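Local atomic coordinates of hemoglobin subunit alpha (Isurus oxyrinchus, PDB entry 3MKB), a protein that binds haem and, as the alpha subunit of a shark haemoglobin tetramer, probably carries oxygen reversibly in the blood. Residues V107-A110 against T111-E115. Residues are numbered along the deposited sequence; the frame is centred on the assembly and turned at random.
Sequences VTLA and THLAE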
loop_
_atom_site.group_PDB
_atom_site.type_symbol
_atom_site.label_atom_id
_atom_site.label_comp_id
_atom_site.label_asym_id
_atom_site.label_seq_id
_atom_site.Cartn_x
_atom_site.Cartn_y
_atom_site.Cartn_z
ATOM N N VAL A 107 0.134 -1.036 -17.532
ATOM C CA VAL A 107 -0.939 -0.387 -18.315
ATOM C C VAL A 107 -0.492 0.147 -19.685
ATOM O O VAL A 107 -1.197 0.028 -20.683
ATOM C CB VAL A 107 -1.651 0.687 -17.490
ATOM C CG1 VAL A 107 -2.541 1.613 -18.440
ATOM C CG2 VAL A 107 -2.385 0.008 -16.337
ATOM N N THR A 108 0.679 0.757 -19.744
ATOM C CA THR A 108 1.290 1.160 -21.010
ATOM C C THR A 108 1.412 -0.028 -21.951
ATOM O O THR A 108 1.150 0.101 -23.160
ATOM C CB THR A 108 2.702 1.808 -20.784
ATOM O OG1 THR A 108 2.571 2.963 -19.958
ATOM C CG2 THR A 108 3.454 2.132 -22.094
ATOM N N LEU A 109 1.851 -1.200 -21.460
ATOM C CA LEU A 109 2.035 -2.328 -22.418
ATOM C C LEU A 109 0.677 -2.776 -22.940
ATOM O O LEU A 109 0.526 -3.120 -24.133
ATOM C CB LEU A 109 2.755 -3.506 -21.741
ATOM C CG LEU A 109 4.182 -3.142 -21.247
ATOM C CD1 LEU A 109 4.717 -4.242 -20.210
ATOM C CD2 LEU A 109 5.119 -3.020 -22.450
ATOM N N ALA A 110 -0.316 -2.746 -22.037
ATOM C CA ALA A 110 -1.654 -3.169 -22.377
ATOM C C ALA A 110 -2.201 -2.278 -23.457
ATOM O O ALA A 110 -3.005 -2.730 -24.269
ATOM C CB ALA A 110 -2.574 -3.104 -21.133
ATOM N N THR A 111 -1.817 -1.002 -23.481
ATOM C CA THR A 111 -2.399 -0.117 -24.501
ATOM C C THR A 111 -1.705 -0.329 -25.825
ATOM O O THR A 111 -2.227 0.042 -26.859
ATOM C CB THR A 111 -2.260 1.373 -24.175
ATOM O OG1 THR A 111 -0.893 1.771 -24.317
ATOM C CG2 THR A 111 -2.843 1.722 -22.755
ATOM N N HIS A 112 -0.507 -0.939 -25.790
ATOM C CA HIS A 112 0.361 -1.035 -26.992
ATOM C C HIS A 112 0.496 -2.382 -27.623
ATOM O O HIS A 112 0.385 -2.490 -28.817
ATOM C CB HIS A 112 1.782 -0.522 -26.682
ATOM C CG HIS A 112 1.860 0.959 -26.683
ATOM N ND1 HIS A 112 1.887 1.683 -27.841
ATOM C CD2 HIS A 112 1.866 1.865 -25.671
ATOM C CE1 HIS A 112 1.958 2.969 -27.555
ATOM N NE2 HIS A 112 1.946 3.106 -26.244
ATOM N N LEU A 113 0.750 -3.407 -26.835
ATOM C CA LEU A 113 1.104 -4.706 -27.367
ATOM C C LEU A 113 -0.137 -5.366 -28.004
ATOM O O LEU A 113 -1.256 -5.325 -27.433
ATOM C CB LEU A 113 1.683 -5.594 -26.260
ATOM C CG LEU A 113 3.171 -5.552 -25.932
ATOM C CD1 LEU A 113 3.689 -4.174 -26.134
ATOM C CD2 LEU A 113 3.450 -6.058 -24.470
ATOM N N ALA A 114 0.083 -5.977 -29.174
ATOM C CA ALA A 114 -0.974 -6.757 -29.820
ATOM C C ALA A 114 -1.436 -7.820 -28.851
ATOM O O ALA A 114 -2.612 -8.065 -28.675
ATOM C CB ALA A 114 -0.468 -7.354 -31.127
ATOM N N GLU A 115 -0.513 -8.405 -28.112
ATOM C CA GLU A 115 -0.909 -9.438 -27.205
ATOM C C GLU A 115 -0.492 -9.108 -25.729
ATOM O O GLU A 115 0.658 -8.864 -25.421
ATOM C CB GLU A 115 -0.349 -10.774 -27.730
ATOM C CG GLU A 115 -0.501 -11.022 -29.296
ATOM C CD GLU A 115 -1.865 -11.659 -29.658
ATOM O OE1 GLU A 115 -2.871 -11.038 -29.340
ATOM O OE2 GLU A 115 -1.937 -12.772 -30.264
HETATM O O HOH W 1 -2.930 -3.350 -27.082
#
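Leu109 and Leu113 meet through the backbone first: the N-H of Leu113 points at Leu109 O over 2.7 Å, almost straight at 177°. Leu109 O takes a second bond, from His112 N at 2.9 Å, but this donor stands well above the carbonyl plane. Two N-H groups, three and four residues on, thus grip Leu109 O. Upstream, Thr111 N still reaches Val107 O at 3.0 Å, the ordinary i to i+4 bond.

Thr108 O takes one side-chain bond, from Thr111 OG1, besides two weak backbone ones. Thr111 OG1 donates to Thr108 O over 2.9 Å; chi1 of 71° places the hydroxyl between the backbone N and the carbonyl carbon, from where it reaches back to the preceding turn. The backbone N-H groups of Thr111 and His112 add the weak bonds, and the His112 ring brings CD2 to 3.2 Å from Thr108 O, the oxygen lying in the ring plane at the edge. The adjacent ring nitrogen, NE2, is hydrogen-bonded to Glu27, while Tyr24 packs edge-to-face with the ring. Thr108 OG1 bonds to Cys104 O.

Apolar contact is confined mainly to the leucines, whose side chains run side by side, Leu109 CB lying 3.8 Å from Leu113 CD2. Both face helix 4-19, where Leu17, Ile13 and Ile16 receive them. A water joins Ala110 O to Leu113 O, at 2.6 Å from the latter, bridging the last turn to the departing chain. Val107, Ala110 and Thr111 pack against the beta subunit.

At Leu113 the backbone turns to an extended conformation, psi 137°, as the chain leaves helix 97-112, the G helix of the globin fold, for the GH corner.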